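Local coordinates for oxidoreductase protein (Agrobacterium radiobacter, PDB 5UI9) that binds NAD and a small dihydroxy acid and is probably an NAD-dependent oxidoreductase of the GFO/IDH/MocA family, at residues A[148-159]-A[224-234]; A[171-179]-A[324-332]. All coordinates share one frame; numbering follows the deposited sequence.

Contact 1 (A[148-159]-A[224-234]); sequences PFWGRFSFRSGF and ATSIVDVSYAT. With 8A1 ((2S)-2,3-dihydroxy-2-methylpropanoic acid), chain D.
Asp229 OD1 lies at the edge of the Arg152 guanidinium, near its plane, and Ser154 CB lies over one face of that guanidinium. The grip is side-on: Arg152 NE reaches Asp229 OD1 at 2.8 Å, and NH2 meets OD2 from above the carboxylate plane. Ser231 CB lies over one face of the Arg156 guanidinium, toward its rim, and Arg156 NH1 uses the anti lone pair of Asp229 OD2 at 2.9 Å. On the sheet face of Phe153 and Val230, Phe155 turns its edge toward the face of Tyr232 in an offset edge-to-face pair, centroids 5.8 Å apart. With Ser154 OG donating as well, at 2.6 Å to Asp229 OD2, that single oxygen takes three bonds. Asp229 CG sits between its backbone N and carbonyl carbon (chi1 65°), which swings the carboxylate across to the neighbouring strand. Arg156 NE pairs with Asp249 of the second subunit. Between these two sets of side chains, strands 148-156 and 225-231 run parallel. Tyr232 OH donates to O1 of the bound hydroxy acid at 2.6 Å. One sheet face thus carries a largely buried charge network continuing into the dimer interface; the other leads to the ligand. Two arginines around Asp229 would be expected to stabilise its ionised form.

Contact 2 (A[171-179]-A[324-332]); sequences GERFIIEDL and ALVEAAYES. With 8A1 ((2S)-2,3-dihydroxy-2-methylpropanoic acid), chain D.
Ile176 forms the apolar centre, directed at the helix that carries Val326, Ala329 and Tyr330. Its CD1 rests against Ala329 CB at 3.8 Å, and its CG2 meets Val326 CG1 at 4.0 Å as the two side chains slide past each other in opposite directions. With Ile176 CG1 anti to the carbonyl carbon, the CD1 methyl is carried over the centre of one face of the Tyr330 ring. The opposite face of that ring takes Arg173. There the aliphatic chain crosses first, CD lying 3.8 Å from the Tyr330 ring centroid in a CH-pi contact, and the extended side chain then sets its guanidinium flat on the ring, planes 7° apart. The cation-pi component is off-centre, since Arg173 CZ stands to one side of the ring normal. Tyr330 is thus layered between Ile176 and Arg173.

At the polar rim, Glu177 N donates to Tyr330 OH over 3.2 Å with an N-H...O angle of 159°, approaching near the ring plane. Glu211 is the stronger partner of this hydroxyl and also binds the amides of Phe174 and Ile176, so it gathers the first turn of the helix. Residues 175-179 and 324-332 run nearly antiparallel, at 167°, as parts of helices 175-191 and 316-335. They pack a late helix of the chain against the helix start bearing Asp178, which accepts hydrogen bonds from both hydroxyls of the bound dihydroxy acid in its pocket, probably the substrate site.

Overall arrangement
Contact 1 and contact 2 show how a sheet and the helices covering it converge on one ligand. Their centres are 15 Å apart and their segments alternate along the chain, yet they touch directly: Tyr232 CD2 lies 3.4 Å from Phe174 CZ, and Val230 CG1 lies 3.4 Å from Leu179 CD1. Helix 175-191 is the common element, packing on strand 225-231 and, through its start, on helix 316-335. Each contact sends one residue to the hydroxy acid, Tyr232 from contact 1 and Asp178 from contact 2, and the two share ligand atom O1. Lys98, Gln165 and His182 add further hydrogen bonds, while NAD lies about 8 Å from the Tyr232 side chain.

Contact 1 (A[148-159]-A[224-234])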
loop_
_atom_site.group_PDB
_atom_site.type_symbol
_atom_site.label_atom_id
_atom_site.label_comp_id
_atom_site.label_asym_id
_atom_site.label_seq_id
_atom_site.Cartn_x
_atom_site.Cartn_y
_atom_site.Cartn_z
ATOM N N PRO A 148 -9.013 14.881 -1.192
ATOM C CA PRO A 148 -8.197 13.656 -1.129
ATOM C C PRO A 148 -7.602 13.280 -2.491
ATOM O O PRO A 148 -8.288 13.391 -3.498
ATOM C CB PRO A 148 -9.200 12.593 -0.676
ATOM C CG PRO A 148 -10.525 13.088 -1.154
ATOM C CD PRO A 148 -10.460 14.585 -1.108
ATOM N N PHE A 149 -6.328 12.891 -2.520
ATOM C CA PHE A 149 -5.687 12.406 -3.760
ATOM C C PHE A 149 -5.138 10.971 -3.692
ATOM O O PHE A 149 -4.876 10.357 -4.732
ATOM C CB PHE A 149 -4.600 13.390 -4.240
ATOM C CG PHE A 149 -3.406 13.512 -3.317
ATOM C CD1 PHE A 149 -2.368 12.583 -3.363
ATOM C CD2 PHE A 149 -3.301 14.584 -2.429
ATOM C CE1 PHE A 149 -1.269 12.701 -2.523
ATOM C CE2 PHE A 149 -2.203 14.712 -1.593
ATOM C CZ PHE A 149 -1.181 13.774 -1.645
ATOM N N TRP A 150 -4.948 10.442 -2.486
ATOM C CA TRP A 150 -4.366 9.124 -2.321
ATOM C C TRP A 150 -4.925 8.468 -1.079
ATOM O O TRP A 150 -5.172 9.143 -0.081
ATOM C CB TRP A 150 -2.839 9.216 -2.213
ATOM C CG TRP A 150 -2.163 7.883 -2.219
ATOM C CD1 TRP A 150 -1.785 7.156 -3.312
ATOM C CD2 TRP A 150 -1.801 7.104 -1.076
ATOM N NE1 TRP A 150 -1.207 5.974 -2.921
ATOM C CE2 TRP A 150 -1.196 5.919 -1.552
ATOM C CE3 TRP A 150 -1.913 7.298 0.306
ATOM C CZ2 TRP A 150 -0.717 4.931 -0.695
ATOM C CZ3 TRP A 150 -1.427 6.311 1.160
ATOM C CH2 TRP A 150 -0.840 5.145 0.652
ATOM N N GLY A 151 -5.103 7.154 -1.130
ATOM C CA GLY A 151 -5.505 6.410 0.058
ATOM C C GLY A 151 -4.946 5.008 0.127
ATOM O O GLY A 151 -4.560 4.437 -0.882
ATOM N N ARG A 152 -4.891 4.473 1.342
ATOM C CA ARG A 152 -4.649 3.067 1.562
ATOM C C ARG A 152 -5.671 2.545 2.553
ATOM O O ARG A 152 -5.875 3.150 3.605
ATOM C CB ARG A 152 -3.248 2.826 2.116
ATOM C CG ARG A 152 -2.913 1.343 2.238
ATOM C CD ARG A 152 -1.871 1.068 3.300
ATOM N NE ARG A 152 -1.547 -0.357 3.365
ATOM C CZ ARG A 152 -0.770 -0.920 4.285
ATOM N NH1 ARG A 152 -0.205 -0.197 5.244
ATOM N NH2 ARG A 152 -0.553 -2.221 4.248
ATOM N N PHE A 153 -6.275 1.406 2.214
ATOM C CA PHE A 153 -7.255 0.721 3.042
ATOM C C PHE A 153 -6.755 -0.710 3.227
ATOM O O PHE A 153 -6.661 -1.456 2.257
ATOM C CB PHE A 153 -8.621 0.726 2.347
ATOM C CG PHE A 153 -9.081 2.098 1.937
ATOM C CD1 PHE A 153 -8.678 2.649 0.716
ATOM C CD2 PHE A 153 -9.908 2.848 2.767
ATOM C CE1 PHE A 153 -9.087 3.920 0.341
ATOM C CE2 PHE A 153 -10.319 4.121 2.396
ATOM C CZ PHE A 153 -9.907 4.657 1.182
ATOM N N SER A 154 -6.457 -1.089 4.466
ATOM C CA SER A 154 -5.687 -2.301 4.756
ATOM C C SER A 154 -6.354 -3.137 5.849
ATOM O O SER A 154 -6.694 -2.621 6.906
ATOM C CB SER A 154 -4.272 -1.909 5.191
ATOM O OG SER A 154 -3.448 -3.048 5.364
ATOM N N PHE A 155 -6.553 -4.424 5.572
ATOM C CA PHE A 155 -7.072 -5.377 6.552
ATOM C C PHE A 155 -6.156 -6.584 6.465
ATOM O O PHE A 155 -6.301 -7.413 5.559
ATOM C CB PHE A 155 -8.527 -5.738 6.218
ATOM C CG PHE A 155 -9.213 -6.613 7.250
ATOM C CD1 PHE A 155 -8.967 -7.982 7.316
ATOM C CD2 PHE A 155 -10.164 -6.073 8.114
ATOM C CE1 PHE A 155 -9.612 -8.780 8.250
ATOM C CE2 PHE A 155 -10.813 -6.868 9.045
ATOM C CZ PHE A 155 -10.535 -8.225 9.112
ATOM N N ARG A 156 -5.187 -6.648 7.375
ATOM C CA ARG A 156 -4.192 -7.724 7.394
ATOM C C ARG A 156 -4.274 -8.389 8.758
ATOM O O ARG A 156 -4.077 -7.735 9.780
ATOM C CB ARG A 156 -2.781 -7.187 7.138
ATOM C CG ARG A 156 -2.666 -6.287 5.913
ATOM C CD ARG A 156 -1.208 -6.071 5.510
ATOM N NE ARG A 156 -0.680 -7.248 4.807
ATOM C CZ ARG A 156 -0.950 -7.575 3.543
ATOM N NH1 ARG A 156 -1.759 -6.828 2.789
ATOM N NH2 ARG A 156 -0.419 -8.682 3.025
ATOM N N SER A 157 -4.579 -9.682 8.749
ATOM C CA SER A 157 -4.962 -10.426 9.942
ATOM C C SER A 157 -4.427 -11.848 9.888
ATOM O O SER A 157 -4.160 -12.374 8.807
ATOM C CB SER A 157 -6.489 -10.479 10.038
ATOM O OG SER A 157 -6.902 -11.203 11.177
ATOM N N GLY A 158 -4.251 -12.437 11.066
ATOM C CA GLY A 158 -3.992 -13.869 11.219
ATOM C C GLY A 158 -5.074 -14.559 12.039
ATOM O O GLY A 158 -4.841 -15.636 12.579
ATOM N N PHE A 159 -6.264 -13.951 12.104
ATOM C CA PHE A 159 -7.363 -14.438 12.946
ATOM C C PHE A 159 -7.972 -15.698 12.336
ATOM O O PHE A 159 -8.141 -15.786 11.117
ATOM C CB PHE A 159 -8.440 -13.350 13.086
ATOM C CG PHE A 159 -9.588 -13.725 13.990
ATOM C CD1 PHE A 159 -9.416 -13.776 15.370
ATOM C CD2 PHE A 159 -10.846 -14.013 13.461
ATOM C CE1 PHE A 159 -10.474 -14.117 16.207
ATOM C CE2 PHE A 159 -11.904 -14.355 14.289
ATOM C CZ PHE A 159 -11.720 -14.404 15.664
ATOM N N ALA A 224 -8.356 10.418 -7.587
ATOM C CA ALA A 224 -7.623 9.762 -6.496
ATOM C C ALA A 224 -7.160 8.354 -6.858
ATOM O O ALA A 224 -7.798 7.663 -7.644
ATOM C CB ALA A 224 -8.461 9.720 -5.221
ATOM N N THR A 225 -6.024 7.964 -6.289
ATOM C CA THR A 225 -5.495 6.613 -6.398
ATOM C C THR A 225 -5.577 5.981 -5.022
ATOM O O THR A 225 -5.320 6.651 -4.025
ATOM C CB THR A 225 -4.018 6.630 -6.825
ATOM O OG1 THR A 225 -3.886 7.321 -8.067
ATOM C CG2 THR A 225 -3.464 5.212 -6.970
ATOM N N SER A 226 -5.924 4.701 -4.954
ATOM C CA SER A 226 -5.859 3.991 -3.684
ATOM C C SER A 226 -5.348 2.557 -3.809
ATOM O O SER A 226 -5.362 1.960 -4.892
ATOM C CB SER A 226 -7.204 4.051 -2.947
ATOM O OG SER A 226 -8.101 3.070 -3.415
ATOM N N ILE A 227 -4.854 2.053 -2.678
ATOM C CA ILE A 227 -4.473 0.663 -2.497
ATOM C C ILE A 227 -5.449 0.013 -1.519
ATOM O O ILE A 227 -5.693 0.543 -0.432
ATOM C CB ILE A 227 -3.047 0.547 -1.914
ATOM C CG1 ILE A 227 -2.009 1.130 -2.887
ATOM C CG2 ILE A 227 -2.698 -0.895 -1.556
ATOM C CD1 ILE A 227 -1.912 0.413 -4.221
ATOM N N VAL A 228 -6.005 -1.126 -1.917
ATOM C CA VAL A 228 -6.740 -2.004 -1.017
ATOM C C VAL A 228 -5.908 -3.268 -0.879
ATOM O O VAL A 228 -5.716 -4.006 -1.854
ATOM C CB VAL A 228 -8.139 -2.336 -1.550
ATOM C CG1 VAL A 228 -8.809 -3.405 -0.692
ATOM C CG2 VAL A 228 -8.979 -1.073 -1.579
ATOM N N ASP A 229 -5.399 -3.509 0.322
ATOM C CA ASP A 229 -4.585 -4.692 0.575
ATOM C C ASP A 229 -5.188 -5.494 1.722
ATOM O O ASP A 229 -5.417 -4.968 2.807
ATOM C CB ASP A 229 -3.113 -4.319 0.805
ATOM C CG ASP A 229 -2.887 -3.485 2.049
ATOM O OD1 ASP A 229 -2.998 -2.249 1.980
ATOM O OD2 ASP A 229 -2.536 -4.066 3.098
ATOM N N VAL A 230 -5.487 -6.760 1.442
ATOM C CA VAL A 230 -6.122 -7.647 2.394
ATOM C C VAL A 230 -5.343 -8.954 2.508
ATOM O O VAL A 230 -4.740 -9.420 1.532
ATOM C CB VAL A 230 -7.618 -7.906 2.055
ATOM C CG1 VAL A 230 -8.394 -6.598 2.099
ATOM C CG2 VAL A 230 -7.797 -8.591 0.705
ATOM N N SER A 231 -5.355 -9.522 3.712
ATOM C CA SER A 231 -4.650 -10.760 4.004
ATOM C C SER A 231 -5.237 -11.427 5.237
ATOM O O SER A 231 -5.505 -10.744 6.232
ATOM C CB SER A 231 -3.162 -10.475 4.253
ATOM O OG SER A 231 -2.466 -11.633 4.709
ATOM N N TYR A 232 -5.446 -12.742 5.159
ATOM C CA TYR A 232 -5.718 -13.587 6.334
ATOM C C TYR A 232 -4.522 -14.508 6.680
ATOM O O TYR A 232 -4.677 -15.487 7.423
ATOM C CB TYR A 232 -7.008 -14.394 6.139
ATOM C CG TYR A 232 -8.250 -13.724 6.704
ATOM C CD1 TYR A 232 -8.324 -13.375 8.060
ATOM C CD2 TYR A 232 -9.356 -13.452 5.900
ATOM C CE1 TYR A 232 -9.460 -12.778 8.589
ATOM C CE2 TYR A 232 -10.491 -12.847 6.424
ATOM C CZ TYR A 232 -10.536 -12.516 7.765
ATOM O OH TYR A 232 -11.652 -11.920 8.291
ATOM N N ALA A 233 -3.332 -14.172 6.174
ATOM C CA ALA A 233 -2.099 -14.917 6.477
ATOM C C ALA A 233 -1.003 -14.019 7.086
ATOM O O ALA A 233 0.185 -14.316 6.970
ATOM C CB ALA A 233 -1.590 -15.603 5.218
ATOM N N THR A 234 -1.417 -12.942 7.753
ATOM C CA THR A 234 -0.503 -11.965 8.324
ATOM C C THR A 234 -0.366 -12.234 9.828
ATOM O O THR A 234 -1.360 -12.214 10.553
ATOM C CB THR A 234 -1.011 -10.538 8.042
ATOM O OG1 THR A 234 -1.035 -10.316 6.625
ATOM C CG2 THR A 234 -0.114 -9.484 8.689
HETATM O OXT 8A1 D . -17.104 -9.840 8.677
HETATM C C 8A1 D . -17.098 -10.608 7.685
HETATM O O 8A1 D . -17.841 -10.430 6.695
HETATM C CA 8A1 D . -16.155 -11.784 7.671
HETATM C CB 8A1 D . -14.900 -11.323 6.930
HETATM O O1 8A1 D . -13.848 -12.290 7.016
HETATM O O2 8A1 D . -16.763 -12.889 6.983
HETATM C C3 8A1 D . -15.850 -12.233 9.101
HETATM O O HOH W 1 -2.205 -7.990 0.350
HETATM O O HOH W 2 -6.260 -16.594 9.350
#

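Contact 2 (A[171-179]-A[324-332])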
loop_
_atom_site.group_PDB
_atom_site.type_symbol
_atom_site.label_atom_id
_atom_site.label_comp_id
_atom_site.label_asym_id
_atom_site.label_seq_id
_atom_site.Cartn_x
_atom_site.Cartn_y
_atom_site.Cartn_z
ATOM N N GLY A 171 -14.031 -22.913 -0.371
ATOM C CA GLY A 171 -14.226 -22.282 -1.678
ATOM C C GLY A 171 -12.951 -22.052 -2.479
ATOM O O GLY A 171 -11.873 -21.843 -1.915
ATOM N N GLU A 172 -13.090 -22.097 -3.804
ATOM C CA GLU A 172 -12.017 -21.728 -4.741
ATOM C C GLU A 172 -11.697 -20.240 -4.601
ATOM O O GLU A 172 -10.544 -19.834 -4.704
ATOM C CB GLU A 172 -12.449 -22.021 -6.186
ATOM C CG GLU A 172 -11.316 -22.033 -7.211
ATOM C CD GLU A 172 -10.853 -23.439 -7.577
ATOM O OE1 GLU A 172 -10.605 -24.252 -6.661
ATOM O OE2 GLU A 172 -10.731 -23.730 -8.787
ATOM N N ARG A 173 -12.744 -19.442 -4.401
ATOM C CA ARG A 173 -12.636 -18.029 -4.043
ATOM C C ARG A 173 -12.774 -17.878 -2.531
ATOM O O ARG A 173 -13.597 -18.557 -1.913
ATOM C CB ARG A 173 -13.745 -17.238 -4.728
ATOM C CG ARG A 173 -13.663 -17.272 -6.242
ATOM C CD ARG A 173 -14.679 -16.333 -6.870
ATOM N NE ARG A 173 -14.390 -16.100 -8.288
ATOM C CZ ARG A 173 -15.033 -15.230 -9.071
ATOM N NH1 ARG A 173 -16.029 -14.472 -8.598
ATOM N NH2 ARG A 173 -14.668 -15.113 -10.344
ATOM N N PHE A 174 -11.980 -16.982 -1.941
ATOM C CA PHE A 174 -12.038 -16.711 -0.499
ATOM C C PHE A 174 -11.977 -15.203 -0.226
ATOM O O PHE A 174 -13.021 -14.565 -0.209
ATOM C CB PHE A 174 -10.980 -17.542 0.272
ATOM C CG PHE A 174 -10.751 -17.111 1.713
ATOM C CD1 PHE A 174 -11.801 -16.688 2.530
ATOM C CD2 PHE A 174 -9.469 -17.168 2.261
ATOM C CE1 PHE A 174 -11.572 -16.298 3.846
ATOM C CE2 PHE A 174 -9.235 -16.785 3.577
ATOM C CZ PHE A 174 -10.286 -16.348 4.372
ATOM N N ILE A 175 -10.786 -14.628 -0.054
ATOM C CA ILE A 175 -10.679 -13.350 0.671
ATOM C C ILE A 175 -11.307 -12.123 -0.017
ATOM O O ILE A 175 -11.869 -11.283 0.678
ATOM C CB ILE A 175 -9.229 -13.050 1.122
ATOM C CG1 ILE A 175 -9.222 -12.005 2.250
ATOM C CG2 ILE A 175 -8.361 -12.604 -0.049
ATOM C CD1 ILE A 175 -7.886 -11.878 2.942
ATOM N N ILE A 176 -11.243 -12.012 -1.345
ATOM C CA ILE A 176 -11.851 -10.848 -2.015
ATOM C C ILE A 176 -13.385 -10.881 -1.864
ATOM O O ILE A 176 -14.004 -9.873 -1.492
ATOM C CB ILE A 176 -11.457 -10.701 -3.507
ATOM C CG1 ILE A 176 -9.933 -10.680 -3.677
ATOM C CG2 ILE A 176 -12.062 -9.424 -4.089
ATOM C CD1 ILE A 176 -9.461 -10.533 -5.110
ATOM N N GLU A 177 -13.972 -12.042 -2.147
ATOM C CA GLU A 177 -15.407 -12.281 -1.973
ATOM C C GLU A 177 -15.873 -12.134 -0.517
ATOM O O GLU A 177 -16.932 -11.578 -0.264
ATOM C CB GLU A 177 -15.764 -13.684 -2.480
ATOM C CG GLU A 177 -17.245 -14.031 -2.415
ATOM C CD GLU A 177 -17.564 -15.454 -2.853
ATOM O OE1 GLU A 177 -18.748 -15.835 -2.746
ATOM O OE2 GLU A 177 -16.652 -16.194 -3.292
ATOM N N ASP A 178 -15.092 -12.640 0.429
ATOM C CA ASP A 178 -15.501 -12.643 1.830
ATOM C C ASP A 178 -15.236 -11.314 2.539
ATOM O O ASP A 178 -16.091 -10.810 3.275
ATOM C CB ASP A 178 -14.783 -13.752 2.597
ATOM C CG ASP A 178 -15.081 -13.710 4.086
ATOM O OD1 ASP A 178 -16.282 -13.663 4.442
ATOM O OD2 ASP A 178 -14.123 -13.704 4.890
ATOM N N LEU A 179 -14.035 -10.776 2.337
ATOM C CA LEU A 179 -13.514 -9.686 3.159
ATOM C C LEU A 179 -13.183 -8.448 2.335
ATOM O O LEU A 179 -13.559 -7.331 2.719
ATOM C CB LEU A 179 -12.298 -10.202 3.937
ATOM C CG LEU A 179 -11.493 -9.275 4.851
ATOM C CD1 LEU A 179 -10.491 -8.436 4.070
ATOM C CD2 LEU A 179 -12.391 -8.408 5.725
ATOM N N ALA A 324 -19.164 -5.097 -8.425
ATOM C CA ALA A 324 -18.384 -4.994 -9.667
ATOM C C ALA A 324 -16.874 -5.023 -9.429
ATOM O O ALA A 324 -16.141 -5.647 -10.199
ATOM C CB ALA A 324 -18.758 -3.732 -10.424
ATOM N N LEU A 325 -16.431 -4.352 -8.363
ATOM C CA LEU A 325 -15.011 -4.289 -8.012
ATOM C C LEU A 325 -14.487 -5.650 -7.583
ATOM O O LEU A 325 -13.343 -5.985 -7.886
ATOM C CB LEU A 325 -14.735 -3.253 -6.912
ATOM C CG LEU A 325 -15.253 -1.823 -7.094
ATOM C CD1 LEU A 325 -14.878 -0.956 -5.902
ATOM C CD2 LEU A 325 -14.765 -1.179 -8.384
ATOM N N VAL A 326 -15.320 -6.429 -6.891
ATOM C CA VAL A 326 -14.965 -7.801 -6.505
ATOM C C VAL A 326 -14.766 -8.681 -7.743
ATOM O O VAL A 326 -13.742 -9.353 -7.874
ATOM C CB VAL A 326 -16.016 -8.432 -5.557
ATOM C CG1 VAL A 326 -15.786 -9.934 -5.373
ATOM C CG2 VAL A 326 -15.995 -7.731 -4.208
ATOM N N GLU A 327 -15.746 -8.669 -8.642
ATOM C CA GLU A 327 -15.679 -9.469 -9.864
ATOM C C GLU A 327 -14.523 -9.003 -10.771
ATOM O O GLU A 327 -13.833 -9.826 -11.364
ATOM C CB GLU A 327 -17.031 -9.438 -10.594
ATOM C CG GLU A 327 -17.124 -10.384 -11.783
ATOM C CD GLU A 327 -18.558 -10.674 -12.194
ATOM O OE1 GLU A 327 -19.284 -11.300 -11.390
ATOM O OE2 GLU A 327 -18.961 -10.275 -13.314
ATOM N N ALA A 328 -14.309 -7.689 -10.845
ATOM C CA ALA A 328 -13.186 -7.122 -11.590
ATOM C C ALA A 328 -11.828 -7.531 -11.012
ATOM O O ALA A 328 -10.885 -7.752 -11.764
ATOM C CB ALA A 328 -13.295 -5.607 -11.639
ATOM N N ALA A 329 -11.732 -7.618 -9.686
ATOM C CA ALA A 329 -10.499 -8.035 -9.022
ATOM C C ALA A 329 -10.118 -9.478 -9.335
ATOM O O ALA A 329 -8.945 -9.761 -9.599
ATOM C CB ALA A 329 -10.598 -7.820 -7.517
ATOM N N TYR A 330 -11.100 -10.383 -9.317
ATOM C CA TYR A 330 -10.863 -11.782 -9.711
ATOM C C TYR A 330 -10.446 -11.890 -11.175
ATOM O O TYR A 330 -9.483 -12.593 -11.497
ATOM C CB TYR A 330 -12.085 -12.668 -9.426
ATOM C CG TYR A 330 -12.197 -13.068 -7.969
ATOM C CD1 TYR A 330 -11.251 -13.912 -7.395
ATOM C CD2 TYR A 330 -13.231 -12.588 -7.160
ATOM C CE1 TYR A 330 -11.327 -14.276 -6.062
ATOM C CE2 TYR A 330 -13.320 -12.952 -5.820
ATOM C CZ TYR A 330 -12.361 -13.799 -5.278
ATOM O OH TYR A 330 -12.421 -14.164 -3.953
ATOM N N GLU A 331 -11.168 -11.187 -12.048
ATOM C CA GLU A 331 -10.820 -11.108 -13.473
ATOM C C GLU A 331 -9.376 -10.642 -13.657
ATOM O O GLU A 331 -8.581 -11.325 -14.301
ATOM C CB GLU A 331 -11.780 -10.167 -14.210
ATOM C CG GLU A 331 -11.618 -10.135 -15.725
ATOM C CD GLU A 331 -12.638 -9.235 -16.421
ATOM O OE1 GLU A 331 -13.767 -9.051 -15.899
ATOM O OE2 GLU A 331 -12.305 -8.707 -17.507
ATOM N N SER A 332 -9.047 -9.494 -13.063
ATOM C CA SER A 332 -7.711 -8.896 -13.180
ATOM C C SER A 332 -6.596 -9.799 -12.668
ATOM O O SER A 332 -5.536 -9.879 -13.286
ATOM C CB SER A 332 -7.648 -7.561 -12.433
ATOM O OG SER A 332 -6.352 -6.992 -12.524
HETATM O OXT 8A1 D . -17.104 -9.840 8.677
HETATM C C 8A1 D . -17.098 -10.608 7.685
HETATM O O 8A1 D . -17.841 -10.430 6.695
HETATM C CA 8A1 D . -16.155 -11.784 7.671
HETATM C CB 8A1 D . -14.900 -11.323 6.930
HETATM O O1 8A1 D . -13.848 -12.290 7.016
HETATM O O2 8A1 D . -16.763 -12.889 6.983
HETATM C C3 8A1 D . -15.850 -12.233 9.101
#